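Local coordinates for protein ethylbenzene dehydrogenase alpha-subunit (PDB 2IVF) that forms the alpha-subunit of a dehydrogenase of the molybdopterin oxidoreductase family that binds molybdenum, an iron/sulfur cluster and the ligands MGD and MD1, at residues A[626-638]-A[644-656]. Sequence-based numbering, arbitrary orientation.
Sequences FPKLKMIFALETR and MYADIVLPCAWYY. With MD1 (phosphoric acid 4-(2-amino-4-oxo-3,4,5,6,-tetrahydro-pteridin-6-yl)-2-hydroxy-3,4-dimercapto-but-3-en-yl ester guanylate ester), chain N.
Thr637 lies over one face of the Trp654 indole, its CB 3.7 Å from the centroid of the five-membered ring in a CH-pi contact. With OG1 between backbone N and carbonyl carbon (chi1 52°), the hydroxyl also sits above that face while CG2 reaches the guanine of MD1. Beside them, Glu636 and Arg638 share the ribose: Glu636 OE1 accepts from O2' and OE2 from O3' at 2.6 Å, while Arg638 NH2 donates to O3' at 2.7 Å and NE to O2'. Glu636 OE1 also accepts from Arg638 N, which lies above the carboxylate plane, and Asp922 pairs with the guanidinium. The guanine amino group N2 donates to Leu635 O at 2.8 Å. Behind this site strands 631-636 and 648-651 run parallel, Ala634 O receiving Leu650 N at 2.7 Å. Just before strand 648-651, Asp647 OD2 accepts from Ile632 N (2.7 Å) on the anti side, tilted 32° out of the carboxylate plane, and Ile632 O accepts from both Asp647 N and Ile648 N; Arg149 and Arg153 form salt bridges to the same carboxylate. Leu635 and Leu650 lie side by side, both touching helix 687-704. Neighbouring parallel strands whose C-terminal ends and following loops hold a nucleotide are characteristic of Rossmann-like folds, here gripping the guanosine of MD1.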
ATOM      1  N   PHE A 626     -27.915   9.214 -11.226  1.00 24.61           N
ATOM      2  CA  PHE A 626     -27.770   8.669 -12.568  1.00 25.12           C
ATOM      3  C   PHE A 626     -29.011   8.806 -13.441  1.00 24.65           C
ATOM      4  O   PHE A 626     -28.872   9.200 -14.603  1.00 24.92           O
ATOM      5  CB  PHE A 626     -27.258   7.224 -12.543  1.00 26.22           C
ATOM      6  CG  PHE A 626     -25.853   7.068 -12.050  1.00 26.69           C
ATOM      7  CD1 PHE A 626     -25.011   8.157 -11.852  1.00 28.53           C
ATOM      8  CD2 PHE A 626     -25.353   5.789 -11.799  1.00 28.96           C
ATOM      9  CE1 PHE A 626     -23.707   7.979 -11.423  1.00 28.38           C
ATOM     10  CE2 PHE A 626     -24.068   5.604 -11.375  1.00 27.70           C
ATOM     11  CZ  PHE A 626     -23.242   6.679 -11.175  1.00 27.93           C
ATOM     12  N   PRO A 627     -30.233   8.506 -12.919  1.00 25.08           N
ATOM     13  CA  PRO A 627     -31.440   8.712 -13.695  1.00 25.06           C
ATOM     14  C   PRO A 627     -31.657  10.130 -14.249  1.00 24.81           C
ATOM     15  O   PRO A 627     -32.371  10.281 -15.235  1.00 24.37           O
ATOM     16  CB  PRO A 627     -32.557   8.312 -12.714  1.00 25.18           C
ATOM     17  CG  PRO A 627     -31.913   7.268 -11.907  1.00 25.85           C
ATOM     18  CD  PRO A 627     -30.569   7.868 -11.633  1.00 25.35           C
ATOM     19  N   LYS A 628     -31.038  11.146 -13.656  1.00 23.86           N
ATOM     20  CA  LYS A 628     -31.221  12.523 -14.143  1.00 24.20           C
ATOM     21  C   LYS A 628     -30.178  12.847 -15.200  1.00 24.06           C
ATOM     22  O   LYS A 628     -30.318  13.787 -15.952  1.00 23.87           O
ATOM     23  CB  LYS A 628     -31.020  13.514 -13.006  1.00 25.00           C
ATOM     24  CG  LYS A 628     -32.033  13.477 -11.911  1.00 26.59           C
ATOM     25  CD  LYS A 628     -31.418  14.062 -10.607  1.00 25.27           C
ATOM     26  CE  LYS A 628     -32.513  14.226  -9.567  1.00 28.93           C
ATOM     27  NZ  LYS A 628     -32.188  15.087  -8.416  1.00 27.83           N
ATOM     28  N   LEU A 629     -29.106  12.071 -15.217  1.00 23.63           N
ATOM     29  CA  LEU A 629     -27.953  12.376 -16.058  1.00 23.52           C
ATOM     30  C   LEU A 629     -28.135  11.861 -17.469  1.00 23.38           C
ATOM     31  O   LEU A 629     -28.426  10.672 -17.661  1.00 23.97           O
ATOM     32  CB  LEU A 629     -26.677  11.778 -15.452  1.00 22.32           C
ATOM     33  CG  LEU A 629     -26.197  12.382 -14.130  1.00 20.98           C
ATOM     34  CD1 LEU A 629     -25.003  11.626 -13.667  1.00 20.37           C
ATOM     35  CD2 LEU A 629     -25.840  13.876 -14.315  1.00 19.26           C
ATOM     36  N   LYS A 630     -27.950  12.763 -18.438  1.00 23.79           N
ATOM     37  CA  LYS A 630     -27.985  12.437 -19.876  1.00 23.75           C
ATOM     38  C   LYS A 630     -26.646  11.845 -20.347  1.00 23.85           C
ATOM     39  O   LYS A 630     -26.612  11.041 -21.294  1.00 24.22           O
ATOM     40  CB  LYS A 630     -28.257  13.686 -20.705  1.00 25.11           C
ATOM     41  CG  LYS A 630     -29.648  14.268 -20.515  1.00 30.08           C
ATOM     42  CD  LYS A 630     -30.764  13.459 -21.211  1.00 33.99           C
ATOM     43  CE  LYS A 630     -30.957  13.882 -22.673  1.00 36.47           C
ATOM     44  NZ  LYS A 630     -32.094  13.194 -23.399  1.00 38.71           N
ATOM     45  N   MET A 631     -25.556  12.273 -19.721  1.00 22.18           N
ATOM     46  CA  MET A 631     -24.221  11.796 -20.109  1.00 22.08           C
ATOM     47  C   MET A 631     -23.340  11.641 -18.910  1.00 21.85           C
ATOM     48  O   MET A 631     -23.110  12.588 -18.143  1.00 21.26           O
ATOM     49  CB  MET A 631     -23.574  12.777 -21.093  1.00 20.93           C
ATOM     50  CG  MET A 631     -22.122  12.555 -21.400  1.00 21.69           C
ATOM     51  SD  MET A 631     -21.819  10.973 -22.212  1.00 22.85           S
ATOM     52  CE  MET A 631     -22.755  11.223 -23.761  1.00 19.96           C
ATOM     53  N   ILE A 632     -22.764  10.450 -18.801  1.00 21.67           N
ATOM     54  CA  ILE A 632     -21.753  10.193 -17.833  1.00 21.76           C
ATOM     55  C   ILE A 632     -20.570   9.758 -18.631  1.00 21.76           C
ATOM     56  O   ILE A 632     -20.663   8.783 -19.385  1.00 21.11           O
ATOM     57  CB  ILE A 632     -22.151   9.059 -16.874  1.00 22.14           C
ATOM     58  CG1 ILE A 632     -23.475   9.397 -16.217  1.00 22.83           C
ATOM     59  CG2 ILE A 632     -21.041   8.858 -15.870  1.00 21.33           C
ATOM     60  CD1 ILE A 632     -24.091   8.274 -15.310  1.00 21.01           C
ATOM     61  N   PHE A 633     -19.465  10.482 -18.510  1.00 22.27           N
ATOM     62  CA  PHE A 633     -18.273  10.074 -19.233  1.00 22.25           C
ATOM     63  C   PHE A 633     -17.079  10.069 -18.314  1.00 22.89           C
ATOM     64  O   PHE A 633     -16.990  10.855 -17.358  1.00 23.05           O
ATOM     65  CB  PHE A 633     -18.043  10.913 -20.488  1.00 22.76           C
ATOM     66  CG  PHE A 633     -17.665  12.369 -20.219  1.00 22.45           C
ATOM     67  CD1 PHE A 633     -18.629  13.295 -19.877  1.00 21.83           C
ATOM     68  CD2 PHE A 633     -16.347  12.800 -20.325  1.00 22.41           C
ATOM     69  CE1 PHE A 633     -18.296  14.639 -19.689  1.00 24.17           C
ATOM     70  CE2 PHE A 633     -16.019  14.139 -20.085  1.00 23.01           C
ATOM     71  CZ  PHE A 633     -16.990  15.044 -19.775  1.00 22.30           C
ATOM     72  N   ALA A 634     -16.180   9.142 -18.592  1.00 21.95           N
ATOM     73  CA  ALA A 634     -15.035   8.916 -17.762  1.00 22.19           C
ATOM     74  C   ALA A 634     -13.779   9.067 -18.586  1.00 21.92           C
ATOM     75  O   ALA A 634     -13.718   8.593 -19.736  1.00 20.98           O
ATOM     76  CB  ALA A 634     -15.080   7.551 -17.170  1.00 21.06           C
ATOM     77  N   LEU A 635     -12.789   9.712 -17.972  1.00 20.90           N
ATOM     78  CA  LEU A 635     -11.439   9.756 -18.481  1.00 22.24           C
ATOM     79  C   LEU A 635     -10.638   8.857 -17.580  1.00 21.19           C
ATOM     80  O   LEU A 635     -10.257   9.259 -16.474  1.00 21.65           O
ATOM     81  CB  LEU A 635     -10.871  11.155 -18.456  1.00 21.62           C
ATOM     82  CG  LEU A 635     -11.255  12.036 -19.624  1.00 22.21           C
ATOM     83  CD1 LEU A 635     -12.671  12.459 -19.450  1.00 22.51           C
ATOM     84  CD2 LEU A 635     -10.303  13.262 -19.712  1.00 23.89           C
ATOM     85  N   GLU A 636     -10.421   7.634 -18.055  1.00 21.74           N
ATOM     86  CA  GLU A 636      -9.848   6.588 -17.237  1.00 22.48           C
ATOM     87  C   GLU A 636      -8.725   5.831 -17.890  1.00 22.65           C
ATOM     88  O   GLU A 636      -8.647   5.668 -19.118  1.00 23.08           O
ATOM     89  CB  GLU A 636     -10.962   5.598 -16.839  1.00 23.00           C
ATOM     90  CG  GLU A 636     -11.547   5.791 -15.455  1.00 22.31           C
ATOM     91  CD  GLU A 636     -10.635   5.512 -14.301  1.00 26.12           C
ATOM     92  OE1 GLU A 636      -9.438   5.119 -14.470  1.00 23.72           O
ATOM     93  OE2 GLU A 636     -11.145   5.689 -13.170  1.00 26.66           O
ATOM     94  N   THR A 637      -7.850   5.329 -17.043  1.00 24.42           N
ATOM     95  CA  THR A 637      -6.865   4.351 -17.428  1.00 24.43           C
ATOM     96  C   THR A 637      -7.367   2.955 -17.134  1.00 25.13           C
ATOM     97  O   THR A 637      -6.868   1.973 -17.688  1.00 25.32           O
ATOM     98  CB  THR A 637      -5.582   4.539 -16.621  1.00 26.14           C
ATOM     99  OG1 THR A 637      -5.919   4.560 -15.236  1.00 26.38           O
ATOM    100  CG2 THR A 637      -4.911   5.856 -17.007  1.00 24.65           C
ATOM    101  N   ARG A 638      -8.368   2.876 -16.269  1.00 24.05           N
ATOM    102  CA  ARG A 638      -8.730   1.649 -15.632  1.00 25.08           C
ATOM    103  C   ARG A 638     -10.273   1.536 -15.582  1.00 24.04           C
ATOM    104  O   ARG A 638     -10.990   2.548 -15.517  1.00 23.36           O
ATOM    105  CB  ARG A 638      -8.092   1.694 -14.238  1.00 24.89           C
ATOM    106  CG  ARG A 638      -8.288   0.543 -13.313  1.00 25.65           C
ATOM    107  CD  ARG A 638      -7.806   0.919 -11.888  1.00 24.50           C
ATOM    108  NE  ARG A 638      -8.836   1.726 -11.259  1.00 24.76           N
ATOM    109  CZ  ARG A 638      -9.852   1.237 -10.552  1.00 25.28           C
ATOM    110  NH1 ARG A 638      -9.994  -0.071 -10.337  1.00 25.70           N
ATOM    111  NH2 ARG A 638     -10.748   2.063 -10.094  1.00 22.51           N
ATOM    112  N   MET A 644     -17.908   1.718 -14.970  1.00 22.58           N
ATOM    113  CA  MET A 644     -18.852   0.697 -15.413  1.00 21.89           C
ATOM    114  C   MET A 644     -20.251   1.237 -15.616  1.00 22.13           C
ATOM    115  O   MET A 644     -21.049   0.637 -16.323  1.00 21.86           O
ATOM    116  CB  MET A 644     -18.823  -0.501 -14.468  1.00 21.27           C
ATOM    117  CG  MET A 644     -17.534  -1.325 -14.663  1.00 21.94           C
ATOM    118  SD  MET A 644     -17.511  -2.145 -16.268  1.00 26.02           S
ATOM    119  CE  MET A 644     -18.837  -3.364 -16.110  1.00 24.79           C
ATOM    120  N   TYR A 645     -20.562   2.371 -14.997  1.00 22.14           N
ATOM    121  CA  TYR A 645     -21.864   2.992 -15.157  1.00 22.05           C
ATOM    122  C   TYR A 645     -21.869   4.144 -16.137  1.00 22.45           C
ATOM    123  O   TYR A 645     -22.902   4.767 -16.360  1.00 22.72           O
ATOM    124  CB  TYR A 645     -22.362   3.522 -13.815  1.00 22.82           C
ATOM    125  CG  TYR A 645     -22.675   2.447 -12.853  1.00 23.63           C
ATOM    126  CD1 TYR A 645     -21.675   1.909 -12.082  1.00 25.44           C
ATOM    127  CD2 TYR A 645     -23.974   1.925 -12.726  1.00 22.01           C
ATOM    128  CE1 TYR A 645     -21.932   0.909 -11.198  1.00 24.21           C
ATOM    129  CE2 TYR A 645     -24.233   0.903 -11.804  1.00 26.60           C
ATOM    130  CZ  TYR A 645     -23.172   0.424 -11.046  1.00 24.78           C
ATOM    131  OH  TYR A 645     -23.318  -0.592 -10.106  1.00 28.21           O
ATOM    132  N   ALA A 646     -20.736   4.404 -16.753  1.00 21.30           N
ATOM    133  CA  ALA A 646     -20.625   5.501 -17.688  1.00 22.48           C
ATOM    134  C   ALA A 646     -21.280   5.177 -19.024  1.00 22.29           C
ATOM    135  O   ALA A 646     -21.510   4.010 -19.390  1.00 23.40           O
ATOM    136  CB  ALA A 646     -19.142   5.835 -17.907  1.00 21.11           C
ATOM    137  N   ASP A 647     -21.588   6.227 -19.764  1.00 22.38           N
ATOM    138  CA  ASP A 647     -22.048   6.106 -21.113  1.00 22.04           C
ATOM    139  C   ASP A 647     -20.895   6.031 -22.070  1.00 22.17           C
ATOM    140  O   ASP A 647     -21.010   5.381 -23.092  1.00 21.73           O
ATOM    141  CB  ASP A 647     -22.930   7.286 -21.463  1.00 22.11           C
ATOM    142  CG  ASP A 647     -24.067   7.437 -20.495  1.00 23.46           C
ATOM    143  OD1 ASP A 647     -24.765   6.426 -20.207  1.00 22.09           O
ATOM    144  OD2 ASP A 647     -24.250   8.565 -20.018  1.00 21.02           O
ATOM    145  N   ILE A 648     -19.798   6.712 -21.730  1.00 21.62           N
ATOM    146  CA  ILE A 648     -18.629   6.823 -22.582  1.00 21.88           C
ATOM    147  C   ILE A 648     -17.407   6.717 -21.678  1.00 22.39           C
ATOM    148  O   ILE A 648     -17.325   7.389 -20.644  1.00 22.21           O
ATOM    149  CB  ILE A 648     -18.592   8.205 -23.323  1.00 22.44           C
ATOM    150  CG1 ILE A 648     -19.743   8.371 -24.302  1.00 23.82           C
ATOM    151  CG2 ILE A 648     -17.247   8.390 -24.053  1.00 21.67           C
ATOM    152  CD1 ILE A 648     -19.754   7.403 -25.480  1.00 26.35           C
ATOM    153  N   VAL A 649     -16.452   5.871 -22.046  1.00 21.57           N
ATOM    154  CA  VAL A 649     -15.193   5.806 -21.333  1.00 21.74           C
ATOM    155  C   VAL A 649     -14.096   6.134 -22.338  1.00 22.19           C
ATOM    156  O   VAL A 649     -14.021   5.509 -23.420  1.00 20.97           O
ATOM    157  CB  VAL A 649     -14.982   4.426 -20.698  1.00 21.82           C
ATOM    158  CG1 VAL A 649     -13.624   4.359 -19.979  1.00 20.46           C
ATOM    159  CG2 VAL A 649     -16.150   4.094 -19.731  1.00 21.55           C
ATOM    160  N   LEU A 650     -13.254   7.118 -21.974  1.00 21.46           N
ATOM    161  CA  LEU A 650     -12.188   7.619 -22.838  1.00 21.90           C
ATOM    162  C   LEU A 650     -10.862   7.123 -22.289  1.00 21.30           C
ATOM    163  O   LEU A 650     -10.560   7.371 -21.102  1.00 22.06           O
ATOM    164  CB  LEU A 650     -12.176   9.124 -22.795  1.00 21.93           C
ATOM    165  CG  LEU A 650     -13.429   9.805 -23.317  1.00 23.60           C
ATOM    166  CD1 LEU A 650     -13.249  11.288 -23.192  1.00 22.92           C
ATOM    167  CD2 LEU A 650     -13.729   9.384 -24.753  1.00 20.90           C
ATOM    168  N   PRO A 651     -10.081   6.398 -23.090  1.00 21.44           N
ATOM    169  CA  PRO A 651      -8.859   5.800 -22.502  1.00 21.87           C
ATOM    170  C   PRO A 651      -7.697   6.781 -22.343  1.00 22.25           C
ATOM    171  O   PRO A 651      -7.402   7.500 -23.264  1.00 21.51           O
ATOM    172  CB  PRO A 651      -8.463   4.738 -23.518  1.00 22.15           C
ATOM    173  CG  PRO A 651      -8.905   5.295 -24.835  1.00 22.28           C
ATOM    174  CD  PRO A 651     -10.237   6.035 -24.495  1.00 21.23           C
ATOM    175  N   CYS A 652      -7.003   6.729 -21.201  1.00 23.04           N
ATOM    176  CA  CYS A 652      -5.934   7.650 -20.904  1.00 23.25           C
ATOM    177  C   CYS A 652      -4.585   6.988 -20.683  1.00 23.31           C
ATOM    178  O   CYS A 652      -4.452   5.803 -20.335  1.00 23.58           O
ATOM    179  CB  CYS A 652      -6.283   8.495 -19.676  1.00 22.94           C
ATOM    180  SG  CYS A 652      -7.734   9.479 -19.987  1.00 25.52           S
ATOM    181  N   ALA A 653      -3.577   7.803 -20.935  1.00 24.02           N
ATOM    182  CA  ALA A 653      -2.209   7.425 -20.742  1.00 24.11           C
ATOM    183  C   ALA A 653      -1.984   7.324 -19.231  1.00 23.87           C
ATOM    184  O   ALA A 653      -2.572   8.081 -18.465  1.00 24.19           O
ATOM    185  CB  ALA A 653      -1.305   8.481 -21.394  1.00 22.63           C
ATOM    186  N   TRP A 654      -1.161   6.379 -18.779  1.00 24.85           N
ATOM    187  CA  TRP A 654      -0.946   6.202 -17.346  1.00 23.80           C
ATOM    188  C   TRP A 654       0.475   6.672 -16.963  1.00 24.26           C
ATOM    189  O   TRP A 654       1.162   7.328 -17.735  1.00 24.30           O
ATOM    190  CB  TRP A 654      -1.159   4.716 -16.978  1.00 23.96           C
ATOM    191  CG  TRP A 654      -1.878   4.469 -15.703  1.00 23.51           C
ATOM    192  CD1 TRP A 654      -2.100   5.358 -14.690  1.00 23.99           C
ATOM    193  CD2 TRP A 654      -2.481   3.239 -15.288  1.00 25.22           C
ATOM    194  NE1 TRP A 654      -2.812   4.777 -13.697  1.00 24.22           N
ATOM    195  CE2 TRP A 654      -3.085   3.477 -14.043  1.00 23.52           C
ATOM    196  CE3 TRP A 654      -2.589   1.961 -15.867  1.00 24.03           C
ATOM    197  CZ2 TRP A 654      -3.755   2.484 -13.333  1.00 24.80           C
ATOM    198  CZ3 TRP A 654      -3.259   0.959 -15.156  1.00 25.10           C
ATOM    199  CH2 TRP A 654      -3.846   1.237 -13.915  1.00 24.14           C
ATOM    200  N   TYR A 655       0.936   6.298 -15.779  1.00 23.54           N
ATOM    201  CA  TYR A 655       2.247   6.767 -15.305  1.00 23.93           C
ATOM    202  C   TYR A 655       3.315   6.143 -16.182  1.00 23.50           C
ATOM    203  O   TYR A 655       3.200   4.980 -16.611  1.00 24.72           O
ATOM    204  CB  TYR A 655       2.495   6.477 -13.808  1.00 23.66           C
ATOM    205  CG  TYR A 655       1.258   6.668 -12.965  1.00 24.26           C
ATOM    206  CD1 TYR A 655       0.305   7.652 -13.272  1.00 23.86           C
ATOM    207  CD2 TYR A 655       1.004   5.831 -11.891  1.00 24.93           C
ATOM    208  CE1 TYR A 655      -0.828   7.793 -12.520  1.00 23.39           C
ATOM    209  CE2 TYR A 655      -0.126   5.966 -11.144  1.00 24.40           C
ATOM    210  CZ  TYR A 655      -1.030   6.922 -11.459  1.00 25.69           C
ATOM    211  OH  TYR A 655      -2.130   6.987 -10.718  1.00 23.32           O
ATOM    212  N   TYR A 656       4.333   6.946 -16.469  1.00 24.11           N
ATOM    213  CA  TYR A 656       5.463   6.574 -17.351  1.00 23.14           C
ATOM    214  C   TYR A 656       5.133   6.727 -18.817  1.00 22.98           C
ATOM    215  O   TYR A 656       6.017   6.561 -19.679  1.00 22.64           O
ATOM    216  CB  TYR A 656       5.961   5.144 -17.189  1.00 24.52           C
ATOM    217  CG  TYR A 656       6.274   4.596 -15.820  1.00 23.80           C
ATOM    218  CD1 TYR A 656       6.472   5.422 -14.708  1.00 24.39           C
ATOM    219  CD2 TYR A 656       6.407   3.214 -15.656  1.00 22.53           C
ATOM    220  CE1 TYR A 656       6.749   4.879 -13.457  1.00 23.53           C
ATOM    221  CE2 TYR A 656       6.672   2.656 -14.441  1.00 23.30           C
ATOM    222  CZ  TYR A 656       6.872   3.493 -13.324  1.00 24.97           C
ATOM    223  OH  TYR A 656       7.157   2.940 -12.112  1.00 24.46           O
TER
HETATM  224  PB  MD1 N1987     -10.879   8.519  -5.602  1.00 16.59           P
HETATM  225  O3B MD1 N1987     -10.031   7.205  -5.840  1.00 15.03           O
HETATM  226  O1B MD1 N1987     -10.029   9.666  -6.014  1.00 15.52           O
HETATM  227  O2B MD1 N1987     -12.289   8.378  -6.028  1.00 15.68           O
HETATM  228  O3A MD1 N1987     -10.949   8.548  -4.017  1.00 16.15           O
HETATM  229  C10 MD1 N1987      -9.960   9.213  -3.201  1.00 17.02           C
HETATM  230  C11 MD1 N1987     -10.337   8.824  -1.780  1.00 17.07           C
HETATM  231  O11 MD1 N1987      -9.825   7.454  -1.648  1.00 18.30           O
HETATM  232  C12 MD1 N1987      -9.617   9.699  -0.790  1.00 17.74           C
HETATM  233  S12 MD1 N1987      -8.262  10.643  -1.236  1.00 18.07           S
HETATM  234  C13 MD1 N1987      -9.978   9.721   0.534  1.00 16.61           C
HETATM  235  S13 MD1 N1987      -9.156  10.649   1.679  1.00 15.35           S
HETATM  236  C14 MD1 N1987     -11.132   8.955   1.059  1.00 17.48           C
HETATM  237  N15 MD1 N1987     -10.898   7.971   2.061  1.00 15.70           N
HETATM  238  C16 MD1 N1987     -11.900   7.142   2.494  1.00 15.37           C
HETATM  239  C15 MD1 N1987     -11.615   6.301   3.553  1.00 17.69           C
HETATM  240  O14 MD1 N1987     -10.484   6.301   4.109  1.00 14.42           O
HETATM  241  N17 MD1 N1987     -12.616   5.446   3.886  1.00 16.59           N
HETATM  242  C17 MD1 N1987     -13.858   5.479   3.251  1.00 16.80           C
HETATM  243  N16 MD1 N1987     -14.768   4.615   3.679  1.00 15.57           N
HETATM  244  N18 MD1 N1987     -14.113   6.344   2.256  1.00 14.92           N
HETATM  245  C20 MD1 N1987     -13.157   7.168   1.885  1.00 16.65           C
HETATM  246  N8  MD1 N1987     -13.425   8.081   0.915  1.00 14.77           N
HETATM  247  C7  MD1 N1987     -12.464   8.991   0.352  1.00 16.37           C
HETATM  248  PA  MD1 N1987     -10.171   5.977  -6.871  1.00 15.83           P
HETATM  249  O1A MD1 N1987      -8.794   5.408  -6.980  1.00 15.08           O
HETATM  250  O2A MD1 N1987     -11.235   5.080  -6.365  1.00 17.48           O
HETATM  251  O5' MD1 N1987     -10.628   6.594  -8.251  1.00 17.74           O
HETATM  252  C5' MD1 N1987      -9.652   7.351  -8.957  1.00 16.74           C
HETATM  253  C4' MD1 N1987      -9.581   6.886 -10.353  1.00 14.91           C
HETATM  254  O4' MD1 N1987      -8.470   7.597 -10.886  1.00 17.51           O
HETATM  255  C1' MD1 N1987      -7.950   6.734 -11.898  1.00 16.62           C
HETATM  256  N9  MD1 N1987      -6.576   7.046 -12.314  1.00 17.49           N
HETATM  257  C4  MD1 N1987      -6.285   7.641 -13.461  1.00 17.93           C
HETATM  258  N3  MD1 N1987      -7.112   8.094 -14.434  1.00 16.65           N
HETATM  259  C2  MD1 N1987      -6.609   8.684 -15.518  1.00 16.66           C
HETATM  260  N2  MD1 N1987      -7.432   9.156 -16.493  1.00 16.03           N
HETATM  261  N1  MD1 N1987      -5.236   8.740 -15.651  1.00 18.55           N
HETATM  262  C6  MD1 N1987      -4.341   8.299 -14.706  1.00 15.70           C
HETATM  263  O6  MD1 N1987      -3.136   8.462 -14.893  1.00 16.51           O
HETATM  264  C5  MD1 N1987      -4.885   7.728 -13.545  1.00 17.73           C
HETATM  265  N7  MD1 N1987      -4.380   7.175 -12.448  1.00 15.71           N
HETATM  266  C8  MD1 N1987      -5.417   6.776 -11.706  1.00 16.68           C
HETATM  267  C2' MD1 N1987      -7.987   5.342 -11.273  1.00 17.27           C
HETATM  268  O2' MD1 N1987      -8.023   4.270 -12.246  1.00 18.21           O
HETATM  269  C3' MD1 N1987      -9.225   5.395 -10.366  1.00 16.04           C
HETATM  270  O3' MD1 N1987     -10.332   4.629 -10.909  1.00 15.84           O